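Local coordinates for imelysin (Bacteroides ovatus ATCC 8483, PDB 3OYV), which is an imelysin-like protein, probably an outer-membrane metal binder implicated in bacterial iron uptake, at residues Thr151-Ala156 with Ser211-Asn216. Sequence-based numbering, arbitrary orientation. Where two conformers were deposited one is given.
Sequences TVIAGA and SYIANN
Tyr212 reaches from the last turn of its helix to Ile153 and Ala156 at the end of helix 149-156. CB points toward the other helix, and with CG anti to the backbone N (chi1 -170°) the ring extends across to the Ala156 end, bringing CD2, CE2 and OH to their partners. CD2 meets the CD1 methyl of Ile153 at 4.2 Å, which comes in obliquely to the ring as the two side chains run past one another in opposite senses. Further out, CE2 is 3.9 Å from CB of Ala156, a methyl lying at the ring edge near its plane. At the tip, OH stands 3.6 Å from that same CB and 3.2 Å from the backbone O of Ala156. Tyrosine suits this span, its ring apolar and its tip polar; alanine's small side chain lets the long aromatic come alongside the helix end. The CD1 methyl of Ile153 also touches CG1 of Ile213 at 3.9 Å, the two isoleucines roughly perpendicular, their branched, flexible chains suited to a buried apolar spot. Replacing Tyr212 by an alanine would remove ring and hydroxyl, which is likely to open a gap beside Ala156 and take an apolar neighbour from Ile153. Leu160 of helix 158-177 touches both Ile153 and Tyr212, while Leu72 and Val75 of helix 71-102 and Leu226 of helix 223-261 pack on Ile213, so the contact joins the short helix 149-156 to the end of a helical bundle.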
ATOM      1  N   THR A 151      17.261 -13.775  11.227  1.00 11.82           N
ATOM      2  CA  THR A 151      18.267 -14.264  12.164  1.00 12.29           C
ATOM      3  C   THR A 151      18.011 -15.700  12.571  1.00 12.46           C
ATOM      4  O   THR A 151      18.958 -16.496  12.652  1.00 14.37           O
ATOM      5  CB  THR A 151      18.355 -13.322  13.373  1.00 12.60           C
ATOM      6  OG1 THR A 151      18.820 -12.046  12.909  1.00 13.84           O
ATOM      7  CG2 THR A 151      19.297 -13.843  14.478  1.00 14.59           C
ATOM      8  N   VAL A 152      16.750 -16.058  12.788  1.00 12.20           N
ATOM      9  CA  VAL A 152      16.388 -17.435  13.136  1.00 13.36           C
ATOM     10  C   VAL A 152      16.757 -18.405  12.007  1.00 14.06           C
ATOM     11  O   VAL A 152      17.358 -19.460  12.254  1.00 15.76           O
ATOM     12  CB  VAL A 152      14.906 -17.565  13.497  1.00 13.08           C
ATOM     13  CG1 VAL A 152      14.476 -19.014  13.641  1.00 14.38           C
ATOM     14  CG2 VAL A 152      14.563 -16.787  14.787  1.00 13.47           C
ATOM     15  N   ILE A 153      16.389 -18.063  10.771  1.00 14.09           N
ATOM     16  CA  ILE A 153      16.690 -18.933   9.633  1.00 14.67           C
ATOM     17  C   ILE A 153      18.211 -18.988   9.411  1.00 15.39           C
ATOM     18  O   ILE A 153      18.740 -20.085   9.146  1.00 17.72           O
ATOM     19  CB  ILE A 153      15.935 -18.521   8.346  1.00 13.95           C
ATOM     20  CG1 ILE A 153      14.411 -18.513   8.553  1.00 14.06           C
ATOM     21  CG2 ILE A 153      16.288 -19.484   7.174  1.00 13.97           C
ATOM     22  CD1 ILE A 153      13.756 -19.862   8.956  1.00 18.19           C
ATOM     23  N   ALA A 154      18.914 -17.864   9.549  1.00 13.87           N
ATOM     24  CA  ALA A 154      20.369 -17.834   9.375  1.00 15.41           C
ATOM     25  C   ALA A 154      21.038 -18.821  10.347  1.00 16.24           C
ATOM     26  O   ALA A 154      22.013 -19.474   9.973  1.00 19.04           O
ATOM     27  CB  ALA A 154      20.926 -16.427   9.568  1.00 15.99           C
ATOM     28  N   GLY A 155      20.526 -18.917  11.570  1.00 16.30           N
ATOM     29  CA  GLY A 155      21.116 -19.824  12.554  1.00 16.94           C
ATOM     30  C   GLY A 155      20.824 -21.278  12.244  1.00 18.69           C
ATOM     31  O   GLY A 155      21.623 -22.140  12.591  1.00 23.99           O
ATOM     32  N   ALA A 156      19.693 -21.573  11.609  1.00 17.53           N
ATOM     33  CA  ALA A 156      19.262 -22.944  11.338  1.00 18.19           C
ATOM     34  C   ALA A 156      19.676 -23.461   9.969  1.00 20.06           C
ATOM     35  O   ALA A 156      19.920 -24.664   9.819  1.00 19.38           O
ATOM     36  CB  ALA A 156      17.746 -23.095  11.507  1.00 19.24           C
ATOM     37  N   SER A 211       7.525 -23.919   4.897  1.00 17.48           N
ATOM     38  CA  SER A 211       7.699 -25.362   5.131  0.60 17.88           C
ATOM     39  C   SER A 211       8.809 -25.627   6.141  1.00 16.95           C
ATOM     40  O   SER A 211       8.695 -26.488   7.021  1.00 19.72           O
ATOM     41  CB  SER A 211       8.035 -26.107   3.818  0.60 17.57           C
ATOM     42  OG  SER A 211       6.958 -26.087   2.886  0.60 19.95           O
ATOM     43  N   TYR A 212       9.902 -24.898   5.983  1.00 17.33           N
ATOM     44  CA  TYR A 212      11.050 -25.085   6.861  1.00 17.09           C
ATOM     45  C   TYR A 212      10.695 -24.734   8.310  1.00 16.29           C
ATOM     46  O   TYR A 212      11.021 -25.474   9.238  1.00 17.66           O
ATOM     47  CB  TYR A 212      12.244 -24.287   6.367  1.00 16.09           C
ATOM     48  CG  TYR A 212      13.497 -24.649   7.124  1.00 17.95           C
ATOM     49  CD1 TYR A 212      14.315 -25.698   6.682  1.00 21.04           C
ATOM     50  CD2 TYR A 212      13.861 -23.984   8.287  1.00 18.91           C
ATOM     51  CE1 TYR A 212      15.463 -26.066   7.395  1.00 20.53           C
ATOM     52  CE2 TYR A 212      15.017 -24.341   8.991  1.00 19.65           C
ATOM     53  CZ  TYR A 212      15.811 -25.374   8.536  1.00 20.73           C
ATOM     54  OH  TYR A 212      16.949 -25.746   9.242  1.00 23.22           O
ATOM     55  N   ILE A 213       9.992 -23.621   8.506  1.00 15.88           N
ATOM     56  CA  ILE A 213       9.546 -23.226   9.847  1.00 15.62           C
ATOM     57  C   ILE A 213       8.541 -24.228  10.435  1.00 15.91           C
ATOM     58  O   ILE A 213       8.645 -24.620  11.605  1.00 16.04           O
ATOM     59  CB  ILE A 213       8.936 -21.789   9.826  1.00 16.68           C
ATOM     60  CG1 ILE A 213      10.005 -20.785   9.381  1.00 17.36           C
ATOM     61  CG2 ILE A 213       8.386 -21.421  11.208  1.00 15.34           C
ATOM     62  CD1 ILE A 213       9.428 -19.375   8.977  1.00 16.19           C
ATOM     63  N   ALA A 214       7.581 -24.653   9.613  1.00 16.98           N
ATOM     64  CA  ALA A 214       6.500 -25.528  10.054  1.00 17.32           C
ATOM     65  C   ALA A 214       6.974 -26.944  10.442  1.00 17.50           C
ATOM     66  O   ALA A 214       6.326 -27.586  11.257  1.00 19.76           O
ATOM     67  CB  ALA A 214       5.400 -25.627   8.969  1.00 20.04           C
ATOM     68  N   ASN A 215       8.107 -27.369   9.889  1.00 17.46           N
ATOM     69  CA  ASN A 215       8.664 -28.704  10.188  1.00 17.62           C
ATOM     70  C   ASN A 215       9.215 -28.741  11.623  1.00 16.51           C
ATOM     71  O   ASN A 215      10.259 -28.137  11.886  1.00 18.69           O
ATOM     72  CB  ASN A 215       9.748 -29.048   9.174  1.00 19.67           C
ATOM     73  CG  ASN A 215      10.319 -30.460   9.354  1.00 21.05           C
ATOM     74  OD1 ASN A 215       9.975 -31.172  10.310  1.00 22.43           O
ATOM     75  ND2 ASN A 215      11.198 -30.850   8.452  1.00 25.28           N
ATOM     76  N   ASN A 216       8.518 -29.454  12.519  1.00 18.75           N
ATOM     77  CA  ASN A 216       8.907 -29.567  13.948  1.00 20.86           C
ATOM     78  C   ASN A 216      10.356 -29.982  14.111  1.00 20.94           C
ATOM     79  O   ASN A 216      11.049 -29.514  15.017  1.00 21.20           O
ATOM     80  CB  ASN A 216       8.020 -30.576  14.701  1.00 23.05           C
ATOM     81  CG  ASN A 216       6.612 -30.082  14.918  1.00 26.38           C
ATOM     82  OD1 ASN A 216       6.323 -28.897  14.714  1.00 28.60           O
ATOM     83  ND2 ASN A 216       5.715 -30.991  15.311  1.00 29.90           N
TER